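Local structure of secreted effector protein SifA (Salmonella typhimurium, 3CXB) at residues R83-N88 and R99-N104; I68-K73 and I155-L160; S212-T217 and K312-Q317; Q232-E237 and E316-L321. The protein is a virulence effector secreted into host cells that binds host PLEKHM2 and is required for endosomal tubulation and for forming the Salmonella-induced filaments that accompany intracellular bacterial replication. All blocks are in the same frame, centred on the assembly; numbering follows the deposited sequence.

Contact 1. Residues R83-N88 and R99-N104; sequences RFQVHN and RIMDQN
F84 and I100 sit opposite each other as a non-hydrogen-bonded pair in the antiparallel hairpin of strands 84-87 and 96-101, where 84-87 is an edge strand of a five-stranded sheet. Next to them Q85 and R99 form the hydrogen-bonded pair: Q85 N gives to R99 O at 3.0 Å, and R99 N returns the bond to Q85 O at 2.9 Å. On the other side of F84 and I100, M101 N bonds to R83 O at 3.0 Å, a fairly straight bond (161° at the hydrogen). On one face of the sheet the F84 ring and the I100 side chain run side by side in the same direction, CE2 of F84 3.7 Å from CD1 of I100, and helix 62-75 packs against both. The other face carries Q85 and R99. There the R99 guanidinium has H87 NE2 over one face, while its NH2 goes on to a salt bridge with E108 on the next strand. Beyond the paired residues R83 bends at its second and third torsions, which folds its guanidinium back so that NH2 hydrogen-bonds D102 O at 3.0 Å, 21° out of the guanidinium plane. The hairpin is thus two-sided: backbone bonds set the register, the apolar pair faces the helix, R83 ties the end of the hairpin to D102 O, and R99 links its own face to E108.

Contact 2. Residues I68-K73 and I155-L160; sequences IFFELK and IVDYPL
F70 of helix 62-75 lies against the start of strand 158-167 and touches three successive residues there. The carbonyl oxygen of D157 and the CA of Y158 lie over one face of its ring, both toward the rim. F70 CD2 comes to 3.3 Å from Y158 CD1, the two rings inclined at 45° with centroids 4.9 Å apart, and F70 CE2 meets P159 CD at 3.5 Å. One turn on, K73 is stretched out, with CG anti to the backbone N (chi1 -174°), and this carries NZ to a salt bridge with D157 OD1 at 2.8 Å, on the syn side of OD1, 25° out of the carboxylate plane. In the second shell, Y152 OH also hydrogen-bonds D157 OD1, T66 holds the Y158 hydroxyl, and F69 CD2 lies over the centre of the opposite face of the F70 ring. D157 and Y158 both face S153 in a G1 beta bulge. The contact joins helix 62-75 to the bulged connection between strands 145-153 and 158-167; H300 of helix 283-303 meets the Y158 ring, and helix 42-54 packs on I68, E71 and L72.

Contact 3. Residues S212-T217 and K312-Q317; sequences SGIEKT and KMAEEQ
This is a close helix-helix packing, formed where helix 197-220 crosses helix 307-324 in the all-helical part of the chain that follows the second sheet. The segment axes approach to 8.1 Å at a crossing angle of -48°, and the nearest backbones are those of G213 and E315, whose CA atoms are 5.2 Å apart. With no side chain at G213, the E315 stem can lie directly on the backbone of helix 197-220: its CG is 3.5 Å from G213 O and its OE1 3.7 Å from G213 CA. E315 is extended beyond CG, so its carboxylate runs toward the aliphatic part of K216, where OE1 lies 3.8 Å from CD. The lysine NZ stays 4.4 Å from the same oxygen, near enough for attraction between opposite charges but beyond a salt bridge. On the buried side I214 CD1 packs on A314, 4.4 Å from its CB; the same isoleucine also packs on A234 of helix 228-241 and on L318. No hydrogen bond joins the two segments. T217 instead turns its hydroxyl back into its own helix, OG1 beside the backbone N (chi1 -57°), donating to G213 O. That oxygen also accepts from T217 N, the two donors arriving from opposite faces of its carbonyl plane. T217 OG1 also touches the E315 stem, 3.2 Å from CG.

Contact 4. Residues Q232-E237 and E316-L321; sequences QNAFLE and EQLTTL
L321 of helix 307-324 leans onto helix 228-241 beside A234. From CB the chain takes CG beside the backbone N, anti to the carbonyl carbon (chi1 -77°), and the CD1 branch does the touching: it lies 3.5 Å from A234 N and 3.6 Å from A234 CA, with A234 CB at 4.0 Å and N233 CB at 3.8 Å. One methyl thus rests on the helix backbone, on the alanine methyl and on the foot of the N233 side chain, while T230, a turn earlier, also touches the leucine. A234 supplies the other half. Its CB points at helix 307-324 and meets L318 twice, at 3.8 Å from the backbone CA and at the same distance from the methyl CD1, where the two helix backbones come nearest. The segment axes are 8.6 Å apart at 131°. Alongside, the flat ends of E237 and Q317 lie nearly parallel, their planes 10° apart, though the side chains cross at about a right angle; the closest approach is aliphatic on one side, E237 CG to Q317 NE2 at 3.8 Å. No hydrogen bond crosses between the segments. The helices are held here by shape and apolar contact, small alanine against leucine, with E237 and N233 at the rim.

How the contacts relate
Contacts 1 and 2 belong together, as do contacts 3 and 4. Helix 62-75 joins the first pair: the face of it near F69, L72 and K73 meets F84 of contact 1, while F70 and K73 serve contact 2, which is the more buried and lies nearer the chain's centre. Contact 1 is nested inside the loop that contact 2 closes. Contacts 3 and 4 share helix 307-324, which packs on two successive helices; contact 3 is buried, contact 4 only partly. The chemistry follows: backbone hydrogen bonds in the hairpin, aromatic packing with a salt bridge at helix and strand, and side-chain packing without cross-bonds between helices. Contacts 1 and 4, centres about 44 Å apart, lie on opposite sides of the chain's centre.

Contact 1. Residues R83-N88 and R99-N104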
loop_
_atom_site.group_PDB
_atom_site.type_symbol
_atom_site.label_atom_id
_atom_site.label_comp_id
_atom_site.label_asym_id
_atom_site.label_seq_id
_atom_site.Cartn_x
_atom_site.Cartn_y
_atom_site.Cartn_z
ATOM N N ARG A 83 20.948 2.811 -7.653
ATOM C CA ARG A 83 21.505 2.866 -6.309
ATOM C C ARG A 83 20.454 2.483 -5.270
ATOM O O ARG A 83 20.785 2.293 -4.106
ATOM C CB ARG A 83 22.019 4.270 -5.968
ATOM C CG ARG A 83 23.262 4.736 -6.707
ATOM C CD ARG A 83 24.376 3.717 -6.634
ATOM N NE ARG A 83 24.271 2.760 -7.731
ATOM C CZ ARG A 83 24.888 1.584 -7.767
ATOM N NH1 ARG A 83 24.733 0.788 -8.820
ATOM N NH2 ARG A 83 25.642 1.194 -6.747
ATOM N N PHE A 84 19.190 2.396 -5.682
ATOM C CA PHE A 84 18.099 2.033 -4.777
ATOM C C PHE A 84 17.677 0.591 -5.039
ATOM O O PHE A 84 16.846 0.323 -5.913
ATOM C CB PHE A 84 16.893 2.953 -4.994
ATOM C CG PHE A 84 17.152 4.387 -4.658
ATOM C CD1 PHE A 84 17.862 5.196 -5.524
ATOM C CD2 PHE A 84 16.684 4.931 -3.455
ATOM C CE1 PHE A 84 18.105 6.532 -5.199
ATOM C CE2 PHE A 84 16.920 6.266 -3.118
ATOM C CZ PHE A 84 17.630 7.069 -3.988
ATOM N N GLN A 85 18.213 -0.338 -4.263
ATOM C CA GLN A 85 17.900 -1.744 -4.483
ATOM C C GLN A 85 17.043 -2.378 -3.388
ATOM O O GLN A 85 17.175 -2.037 -2.218
ATOM C CB GLN A 85 19.216 -2.507 -4.638
ATOM C CG GLN A 85 20.263 -1.727 -5.444
ATOM C CD GLN A 85 21.688 -2.203 -5.207
ATOM O OE1 GLN A 85 22.129 -2.328 -4.067
ATOM N NE2 GLN A 85 22.414 -2.457 -6.286
ATOM N N VAL A 86 16.168 -3.298 -3.783
ATOM C CA VAL A 86 15.295 -4.007 -2.856
ATOM C C VAL A 86 15.307 -5.502 -3.203
ATOM O O VAL A 86 15.230 -5.868 -4.374
ATOM C CB VAL A 86 13.819 -3.442 -2.890
ATOM C CG1 VAL A 86 13.575 -2.655 -4.148
ATOM C CG2 VAL A 86 12.816 -4.561 -2.801
ATOM N N HIS A 87 15.397 -6.362 -2.189
ATOM C CA HIS A 87 15.432 -7.806 -2.414
ATOM C C HIS A 87 15.079 -8.554 -1.134
ATOM O O HIS A 87 15.115 -7.973 -0.048
ATOM C CB HIS A 87 16.846 -8.213 -2.807
ATOM C CG HIS A 87 17.824 -8.086 -1.681
ATOM N ND1 HIS A 87 18.062 -9.108 -0.784
ATOM C CD2 HIS A 87 18.558 -7.030 -1.252
ATOM C CE1 HIS A 87 18.897 -8.684 0.149
ATOM N NE2 HIS A 87 19.213 -7.427 -0.112
ATOM N N ASN A 88 14.762 -9.843 -1.267
ATOM C CA ASN A 88 14.458 -10.697 -0.120
ATOM C C ASN A 88 15.699 -11.534 0.112
ATOM O O ASN A 88 16.092 -12.314 -0.753
ATOM C CB ASN A 88 13.299 -11.630 -0.423
ATOM C CG ASN A 88 12.088 -10.896 -0.881
ATOM O OD1 ASN A 88 12.031 -10.438 -2.021
ATOM N ND2 ASN A 88 11.106 -10.754 0.006
ATOM N N ARG A 99 17.367 -0.599 0.302
ATOM C CA ARG A 99 18.593 0.084 0.651
ATOM C C ARG A 99 19.125 1.018 -0.415
ATOM O O ARG A 99 18.772 0.915 -1.581
ATOM C CB ARG A 99 19.653 -0.951 0.985
ATOM C CG ARG A 99 19.732 -2.045 -0.041
ATOM C CD ARG A 99 20.828 -3.036 0.298
ATOM N NE ARG A 99 20.949 -4.054 -0.744
ATOM C CZ ARG A 99 21.972 -4.893 -0.866
ATOM N NH1 ARG A 99 21.974 -5.774 -1.856
ATOM N NH2 ARG A 99 22.988 -4.847 -0.007
ATOM N N ILE A 100 19.986 1.931 0.007
ATOM C CA ILE A 100 20.605 2.884 -0.886
ATOM C C ILE A 100 22.095 2.612 -0.773
ATOM O O ILE A 100 22.664 2.804 0.304
ATOM C CB ILE A 100 20.346 4.336 -0.422
ATOM C CG1 ILE A 100 18.840 4.600 -0.310
ATOM C CG2 ILE A 100 20.984 5.323 -1.401
ATOM C CD1 ILE A 100 18.496 6.000 0.172
ATOM N N MET A 101 22.722 2.177 -1.867
ATOM C CA MET A 101 24.158 1.868 -1.883
ATOM C C MET A 101 25.006 3.065 -2.275
ATOM O O MET A 101 24.489 4.152 -2.491
ATOM C CB MET A 101 24.448 0.736 -2.866
ATOM C CG MET A 101 23.710 -0.547 -2.582
ATOM S SD MET A 101 24.187 -1.241 -1.014
ATOM C CE MET A 101 22.926 -0.506 0.030
ATOM N N ASP A 102 26.313 2.860 -2.374
ATOM C CA ASP A 102 27.216 3.937 -2.764
ATOM C C ASP A 102 27.612 3.690 -4.215
ATOM O O ASP A 102 27.288 2.645 -4.774
ATOM C CB ASP A 102 28.468 3.944 -1.879
ATOM C CG ASP A 102 29.174 5.298 -1.866
ATOM O OD1 ASP A 102 29.485 5.835 -2.953
ATOM O OD2 ASP A 102 29.422 5.830 -0.762
ATOM N N GLN A 103 28.309 4.647 -4.821
ATOM C CA GLN A 103 28.743 4.518 -6.211
ATOM C C GLN A 103 29.383 3.163 -6.501
ATOM O O GLN A 103 28.814 2.335 -7.215
ATOM C CB GLN A 103 29.734 5.631 -6.563
ATOM C CG GLN A 103 29.115 7.019 -6.643
ATOM C CD GLN A 103 28.103 7.143 -7.768
ATOM O OE1 GLN A 103 27.105 6.423 -7.804
ATOM N NE2 GLN A 103 28.357 8.062 -8.694
ATOM N N ASN A 104 30.569 2.943 -5.950
ATOM C CA ASN A 104 31.277 1.688 -6.160
ATOM C C ASN A 104 30.619 0.594 -5.330
ATOM O O ASN A 104 31.268 -0.374 -4.941
ATOM C CB ASN A 104 32.751 1.831 -5.759
ATOM C CG ASN A 104 33.488 2.880 -6.585
ATOM O OD1 ASN A 104 33.617 2.750 -7.802
ATOM N ND2 ASN A 104 33.975 3.924 -5.920
#

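Contact 2. Residues I68-K73 and I155-L160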
loop_
_atom_site.group_PDB
_atom_site.type_symbol
_atom_site.label_atom_id
_atom_site.label_comp_id
_atom_site.label_asym_id
_atom_site.label_seq_id
_atom_site.Cartn_x
_atom_site.Cartn_y
_atom_site.Cartn_z
ATOM N N ILE A 68 8.268 6.262 1.304
ATOM C CA ILE A 68 9.309 7.271 1.328
ATOM C C ILE A 68 10.523 6.824 0.577
ATOM O O ILE A 68 11.217 7.626 -0.069
ATOM C CB ILE A 68 9.705 7.641 2.760
ATOM C CG1 ILE A 68 8.465 8.137 3.520
ATOM C CG2 ILE A 68 10.747 8.747 2.730
ATOM C CD1 ILE A 68 8.689 8.356 5.029
ATOM N N PHE A 69 10.773 5.525 0.654
ATOM C CA PHE A 69 11.913 4.956 -0.028
ATOM C C PHE A 69 11.787 5.255 -1.529
ATOM O O PHE A 69 12.704 5.801 -2.143
ATOM C CB PHE A 69 11.957 3.448 0.206
ATOM C CG PHE A 69 13.114 2.779 -0.458
ATOM C CD1 PHE A 69 14.396 2.892 0.075
ATOM C CD2 PHE A 69 12.923 2.036 -1.623
ATOM C CE1 PHE A 69 15.479 2.274 -0.529
ATOM C CE2 PHE A 69 14.002 1.413 -2.238
ATOM C CZ PHE A 69 15.293 1.535 -1.682
ATOM N N PHE A 70 10.635 4.920 -2.108
ATOM C CA PHE A 70 10.423 5.140 -3.536
ATOM C C PHE A 70 10.233 6.598 -3.933
ATOM O O PHE A 70 10.476 6.977 -5.072
ATOM C CB PHE A 70 9.277 4.256 -4.023
ATOM C CG PHE A 70 9.644 2.799 -4.048
ATOM C CD1 PHE A 70 10.438 2.286 -5.065
ATOM C CD2 PHE A 70 9.281 1.957 -3.012
ATOM C CE1 PHE A 70 10.889 0.969 -5.024
ATOM C CE2 PHE A 70 9.738 0.624 -2.971
ATOM C CZ PHE A 70 10.530 0.134 -3.979
ATOM N N GLU A 71 9.808 7.430 -2.998
ATOM C CA GLU A 71 9.677 8.833 -3.344
ATOM C C GLU A 71 11.119 9.297 -3.561
ATOM O O GLU A 71 11.409 10.120 -4.423
ATOM C CB GLU A 71 8.997 9.614 -2.207
ATOM C CG GLU A 71 7.454 9.586 -2.257
ATOM C CD GLU A 71 6.775 10.169 -1.012
ATOM O OE1 GLU A 71 7.201 11.258 -0.552
ATOM O OE2 GLU A 71 5.805 9.547 -0.506
ATOM N N LEU A 72 12.035 8.746 -2.779
ATOM C CA LEU A 72 13.427 9.117 -2.927
ATOM C C LEU A 72 13.938 8.592 -4.266
ATOM O O LEU A 72 14.516 9.335 -5.054
ATOM C CB LEU A 72 14.261 8.538 -1.778
ATOM C CG LEU A 72 14.043 9.213 -0.420
ATOM C CD1 LEU A 72 14.546 8.327 0.696
ATOM C CD2 LEU A 72 14.767 10.578 -0.397
ATOM N N LYS A 73 13.710 7.307 -4.521
ATOM C CA LYS A 73 14.168 6.700 -5.756
ATOM C C LYS A 73 13.625 7.487 -6.944
ATOM O O LYS A 73 14.361 7.832 -7.869
ATOM C CB LYS A 73 13.705 5.257 -5.828
ATOM C CG LYS A 73 14.271 4.506 -7.012
ATOM C CD LYS A 73 13.733 3.085 -7.047
ATOM C CE LYS A 73 14.078 2.371 -8.336
ATOM N NZ LYS A 73 13.289 1.107 -8.428
ATOM N N ILE A 155 7.131 -4.229 -12.278
ATOM C CA ILE A 155 6.037 -3.826 -13.153
ATOM C C ILE A 155 5.314 -2.650 -12.518
ATOM O O ILE A 155 4.759 -1.811 -13.210
ATOM C CB ILE A 155 5.040 -4.985 -13.393
ATOM C CG1 ILE A 155 5.660 -5.967 -14.377
ATOM C CG2 ILE A 155 3.725 -4.469 -13.963
ATOM C CD1 ILE A 155 6.155 -5.290 -15.656
ATOM N N VAL A 156 5.324 -2.606 -11.193
ATOM C CA VAL A 156 4.707 -1.525 -10.439
ATOM C C VAL A 156 5.805 -0.686 -9.767
ATOM O O VAL A 156 5.532 0.385 -9.213
ATOM C CB VAL A 156 3.801 -2.076 -9.347
ATOM C CG1 VAL A 156 2.550 -2.643 -9.945
ATOM C CG2 VAL A 156 4.544 -3.144 -8.573
ATOM N N ASP A 157 7.045 -1.177 -9.854
ATOM C CA ASP A 157 8.218 -0.550 -9.237
ATOM C C ASP A 157 7.907 -0.296 -7.767
ATOM O O ASP A 157 7.983 0.822 -7.262
ATOM C CB ASP A 157 8.575 0.744 -9.935
ATOM C CG ASP A 157 9.816 1.366 -9.373
ATOM O OD1 ASP A 157 10.529 0.692 -8.598
ATOM O OD2 ASP A 157 10.088 2.530 -9.707
ATOM N N TYR A 158 7.560 -1.374 -7.082
ATOM C CA TYR A 158 7.198 -1.304 -5.687
ATOM C C TYR A 158 7.004 -2.732 -5.225
ATOM O O TYR A 158 6.719 -3.610 -6.043
ATOM C CB TYR A 158 5.866 -0.586 -5.554
ATOM C CG TYR A 158 5.624 0.007 -4.193
ATOM C CD1 TYR A 158 6.181 1.240 -3.846
ATOM C CD2 TYR A 158 4.807 -0.633 -3.267
ATOM C CE1 TYR A 158 5.922 1.829 -2.615
ATOM C CE2 TYR A 158 4.536 -0.054 -2.029
ATOM C CZ TYR A 158 5.098 1.184 -1.708
ATOM O OH TYR A 158 4.821 1.793 -0.496
ATOM N N PRO A 159 7.158 -3.006 -3.921
ATOM C CA PRO A 159 6.943 -4.398 -3.526
ATOM C C PRO A 159 5.447 -4.680 -3.509
ATOM O O PRO A 159 4.643 -3.802 -3.186
ATOM C CB PRO A 159 7.588 -4.469 -2.146
ATOM C CG PRO A 159 7.484 -3.082 -1.645
ATOM C CD PRO A 159 7.792 -2.242 -2.837
ATOM N N LEU A 160 5.066 -5.892 -3.891
ATOM C CA LEU A 160 3.652 -6.237 -3.907
ATOM C C LEU A 160 3.440 -7.570 -3.208
ATOM O O LEU A 160 4.352 -8.411 -3.145
ATOM C CB LEU A 160 3.121 -6.288 -5.356
ATOM C CG LEU A 160 3.334 -7.520 -6.260
ATOM C CD1 LEU A 160 4.768 -8.052 -6.110
ATOM C CD2 LEU A 160 2.355 -8.624 -5.891
#

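Contact 3. Residues S212-T217 and K312-Q317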
loop_
_atom_site.group_PDB
_atom_site.type_symbol
_atom_site.label_atom_id
_atom_site.label_comp_id
_atom_site.label_asym_id
_atom_site.label_seq_id
_atom_site.Cartn_x
_atom_site.Cartn_y
_atom_site.Cartn_z
ATOM N N SER A 212 -18.681 2.561 -0.121
ATOM C CA SER A 212 -18.715 1.772 1.106
ATOM C C SER A 212 -18.646 2.750 2.276
ATOM O O SER A 212 -19.508 2.735 3.160
ATOM C CB SER A 212 -17.539 0.810 1.148
ATOM O OG SER A 212 -17.451 0.113 -0.077
ATOM N N GLY A 213 -17.635 3.614 2.271
ATOM C CA GLY A 213 -17.517 4.582 3.343
ATOM C C GLY A 213 -18.822 5.320 3.618
ATOM O O GLY A 213 -19.199 5.536 4.769
ATOM N N ILE A 214 -19.526 5.706 2.560
ATOM C CA ILE A 214 -20.774 6.433 2.721
ATOM C C ILE A 214 -21.796 5.563 3.425
ATOM O O ILE A 214 -22.269 5.897 4.508
ATOM C CB ILE A 214 -21.365 6.873 1.355
ATOM C CG1 ILE A 214 -20.345 7.722 0.595
ATOM C CG2 ILE A 214 -22.646 7.693 1.569
ATOM C CD1 ILE A 214 -19.921 8.966 1.354
ATOM N N GLU A 215 -22.129 4.442 2.801
ATOM C CA GLU A 215 -23.113 3.519 3.347
ATOM C C GLU A 215 -22.754 3.071 4.767
ATOM O O GLU A 215 -23.633 2.836 5.594
ATOM C CB GLU A 215 -23.235 2.303 2.432
ATOM C CG GLU A 215 -23.599 2.641 0.997
ATOM C CD GLU A 215 -23.581 1.422 0.094
ATOM O OE1 GLU A 215 -22.536 0.724 0.047
ATOM O OE2 GLU A 215 -24.610 1.164 -0.572
ATOM N N LYS A 216 -21.458 2.961 5.041
ATOM C CA LYS A 216 -20.979 2.543 6.348
ATOM C C LYS A 216 -21.293 3.565 7.443
ATOM O O LYS A 216 -21.945 3.246 8.437
ATOM C CB LYS A 216 -19.467 2.299 6.287
ATOM C CG LYS A 216 -18.845 1.843 7.604
ATOM C CD LYS A 216 -17.349 1.581 7.469
ATOM C CE LYS A 216 -16.738 1.093 8.785
ATOM N NZ LYS A 216 -15.257 0.896 8.684
ATOM N N THR A 217 -20.815 4.790 7.260
ATOM C CA THR A 217 -21.040 5.851 8.226
ATOM C C THR A 217 -22.539 6.108 8.418
ATOM O O THR A 217 -22.978 6.493 9.504
ATOM C CB THR A 217 -20.347 7.157 7.766
ATOM O OG1 THR A 217 -18.952 6.915 7.579
ATOM C CG2 THR A 217 -20.512 8.260 8.807
ATOM N N LYS A 312 -11.904 6.934 4.099
ATOM C CA LYS A 312 -12.049 7.768 5.287
ATOM C C LYS A 312 -12.433 9.183 4.967
ATOM O O LYS A 312 -13.344 9.720 5.591
ATOM C CB LYS A 312 -10.767 7.800 6.123
ATOM C CG LYS A 312 -10.449 6.498 6.830
ATOM C CD LYS A 312 -9.167 6.612 7.651
ATOM C CE LYS A 312 -8.745 5.263 8.237
ATOM N NZ LYS A 312 -7.532 5.383 9.097
ATOM N N MET A 313 -11.751 9.792 4.000
ATOM C CA MET A 313 -12.066 11.171 3.662
ATOM C C MET A 313 -13.504 11.237 3.156
ATOM O O MET A 313 -14.196 12.251 3.312
ATOM C CB MET A 313 -11.076 11.724 2.640
ATOM C CG MET A 313 -11.127 11.098 1.292
ATOM S SD MET A 313 -9.895 11.886 0.215
ATOM C CE MET A 313 -10.757 13.359 -0.282
ATOM N N ALA A 314 -13.960 10.136 2.572
ATOM C CA ALA A 314 -15.330 10.069 2.109
ATOM C C ALA A 314 -16.233 10.078 3.345
ATOM O O ALA A 314 -17.213 10.800 3.398
ATOM C CB ALA A 314 -15.565 8.794 1.287
ATOM N N GLU A 315 -15.897 9.281 4.344
ATOM C CA GLU A 315 -16.696 9.243 5.552
ATOM C C GLU A 315 -16.722 10.621 6.203
ATOM O O GLU A 315 -17.737 11.035 6.755
ATOM C CB GLU A 315 -16.109 8.217 6.529
ATOM C CG GLU A 315 -16.206 6.807 6.003
ATOM C CD GLU A 315 -15.344 5.828 6.757
ATOM O OE1 GLU A 315 -15.340 4.650 6.363
ATOM O OE2 GLU A 315 -14.668 6.220 7.731
ATOM N N GLU A 316 -15.606 11.334 6.119
ATOM C CA GLU A 316 -15.513 12.640 6.748
ATOM C C GLU A 316 -16.275 13.667 5.958
ATOM O O GLU A 316 -16.710 14.675 6.506
ATOM C CB GLU A 316 -14.048 13.058 6.897
ATOM C CG GLU A 316 -13.242 12.235 7.893
ATOM C CD GLU A 316 -11.789 12.654 7.907
ATOM O OE1 GLU A 316 -11.531 13.868 8.052
ATOM O OE2 GLU A 316 -10.904 11.783 7.772
ATOM N N GLN A 317 -16.429 13.417 4.665
ATOM C CA GLN A 317 -17.179 14.333 3.820
ATOM C C GLN A 317 -18.646 14.236 4.218
ATOM O O GLN A 317 -19.314 15.237 4.473
ATOM C CB GLN A 317 -17.020 13.972 2.336
ATOM C CG GLN A 317 -15.910 14.742 1.634
ATOM C CD GLN A 317 -16.206 16.229 1.547
ATOM O OE1 GLN A 317 -15.297 17.057 1.419
ATOM N NE2 GLN A 317 -17.487 16.576 1.609
#

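Contact 4. Residues Q232-E237 and E316-L321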
loop_
_atom_site.group_PDB
_atom_site.type_symbol
_atom_site.label_atom_id
_atom_site.label_comp_id
_atom_site.label_asym_id
_atom_site.label_seq_id
_atom_site.Cartn_x
_atom_site.Cartn_y
_atom_site.Cartn_z
ATOM N N GLN A 232 -25.426 11.497 -1.609
ATOM C CA GLN A 232 -24.947 11.600 -2.981
ATOM C C GLN A 232 -23.991 12.776 -3.128
ATOM O O GLN A 232 -23.030 12.717 -3.900
ATOM C CB GLN A 232 -26.115 11.731 -3.963
ATOM C CG GLN A 232 -25.706 11.453 -5.408
ATOM C CD GLN A 232 -25.166 10.040 -5.603
ATOM O OE1 GLN A 232 -24.421 9.527 -4.769
ATOM N NE2 GLN A 232 -25.534 9.410 -6.715
ATOM N N ASN A 233 -24.249 13.841 -2.380
ATOM C CA ASN A 233 -23.380 14.996 -2.439
ATOM C C ASN A 233 -21.980 14.586 -1.983
ATOM O O ASN A 233 -20.988 14.946 -2.612
ATOM C CB ASN A 233 -23.941 16.124 -1.567
ATOM C CG ASN A 233 -25.015 16.947 -2.288
ATOM O OD1 ASN A 233 -25.910 16.401 -2.945
ATOM N ND2 ASN A 233 -24.928 18.270 -2.160
ATOM N N ALA A 234 -21.897 13.805 -0.911
ATOM C CA ALA A 234 -20.599 13.364 -0.413
ATOM C C ALA A 234 -19.900 12.530 -1.480
ATOM O O ALA A 234 -18.729 12.761 -1.800
ATOM C CB ALA A 234 -20.765 12.543 0.884
ATOM N N PHE A 235 -20.619 11.556 -2.032
ATOM C CA PHE A 235 -20.044 10.710 -3.070
ATOM C C PHE A 235 -19.487 11.497 -4.264
ATOM O O PHE A 235 -18.412 11.183 -4.772
ATOM C CB PHE A 235 -21.060 9.735 -3.630
ATOM C CG PHE A 235 -20.527 8.951 -4.789
ATOM C CD1 PHE A 235 -19.735 7.824 -4.573
ATOM C CD2 PHE A 235 -20.781 9.357 -6.103
ATOM C CE1 PHE A 235 -19.212 7.104 -5.644
ATOM C CE2 PHE A 235 -20.254 8.636 -7.188
ATOM C CZ PHE A 235 -19.471 7.511 -6.956
ATOM N N LEU A 236 -20.233 12.490 -4.736
ATOM C CA LEU A 236 -19.791 13.289 -5.872
ATOM C C LEU A 236 -18.657 14.232 -5.506
ATOM O O LEU A 236 -17.766 14.488 -6.328
ATOM C CB LEU A 236 -20.955 14.113 -6.434
ATOM C CG LEU A 236 -22.192 13.343 -6.906
ATOM C CD1 LEU A 236 -23.263 14.343 -7.300
ATOM C CD2 LEU A 236 -21.861 12.424 -8.064
ATOM N N GLU A 237 -18.702 14.741 -4.276
ATOM C CA GLU A 237 -17.709 15.675 -3.774
ATOM C C GLU A 237 -16.356 14.989 -3.602
ATOM O O GLU A 237 -15.337 15.481 -4.090
ATOM C CB GLU A 237 -18.178 16.262 -2.439
ATOM C CG GLU A 237 -17.505 17.563 -2.052
ATOM C CD GLU A 237 -18.444 18.751 -2.153
ATOM O OE1 GLU A 237 -17.954 19.901 -2.110
ATOM O OE2 GLU A 237 -19.672 18.536 -2.268
ATOM N N GLU A 316 -15.606 11.334 6.119
ATOM C CA GLU A 316 -15.513 12.640 6.748
ATOM C C GLU A 316 -16.275 13.667 5.958
ATOM O O GLU A 316 -16.710 14.675 6.506
ATOM C CB GLU A 316 -14.048 13.058 6.897
ATOM C CG GLU A 316 -13.242 12.235 7.893
ATOM C CD GLU A 316 -11.789 12.654 7.907
ATOM O OE1 GLU A 316 -11.531 13.868 8.052
ATOM O OE2 GLU A 316 -10.904 11.783 7.772
ATOM N N GLN A 317 -16.429 13.417 4.665
ATOM C CA GLN A 317 -17.179 14.333 3.820
ATOM C C GLN A 317 -18.646 14.236 4.218
ATOM O O GLN A 317 -19.314 15.237 4.473
ATOM C CB GLN A 317 -17.020 13.972 2.336
ATOM C CG GLN A 317 -15.910 14.742 1.634
ATOM C CD GLN A 317 -16.206 16.229 1.547
ATOM O OE1 GLN A 317 -15.297 17.057 1.419
ATOM N NE2 GLN A 317 -17.487 16.576 1.609
ATOM N N LEU A 318 -19.136 13.008 4.272
ATOM C CA LEU A 318 -20.511 12.763 4.644
ATOM C C LEU A 318 -20.836 13.464 5.962
ATOM O O LEU A 318 -21.813 14.183 6.068
ATOM C CB LEU A 318 -20.755 11.266 4.789
ATOM C CG LEU A 318 -22.224 10.927 4.990
ATOM C CD1 LEU A 318 -22.958 11.178 3.667
ATOM C CD2 LEU A 318 -22.382 9.473 5.408
ATOM N N THR A 319 -20.000 13.282 6.965
ATOM C CA THR A 319 -20.275 13.897 8.247
ATOM C C THR A 319 -20.160 15.407 8.210
ATOM O O THR A 319 -20.974 16.115 8.804
ATOM C CB THR A 319 -19.344 13.347 9.330
ATOM O OG1 THR A 319 -17.983 13.642 8.983
ATOM C CG2 THR A 319 -19.537 11.831 9.464
ATOM N N THR A 320 -19.148 15.901 7.513
ATOM C CA THR A 320 -18.934 17.339 7.416
ATOM C C THR A 320 -20.094 18.012 6.657
ATOM O O THR A 320 -20.583 19.082 7.040
ATOM C CB THR A 320 -17.562 17.633 6.740
ATOM O OG1 THR A 320 -17.267 19.029 6.838
ATOM C CG2 THR A 320 -17.580 17.231 5.281
ATOM N N LEU A 321 -20.553 17.382 5.587
ATOM C CA LEU A 321 -21.657 17.961 4.855
ATOM C C LEU A 321 -22.891 17.963 5.750
ATOM O O LEU A 321 -23.544 18.997 5.912
ATOM C CB LEU A 321 -21.940 17.172 3.574
ATOM C CG LEU A 321 -20.992 17.410 2.399
ATOM C CD1 LEU A 321 -21.383 16.507 1.223
ATOM C CD2 LEU A 321 -21.045 18.888 1.999
#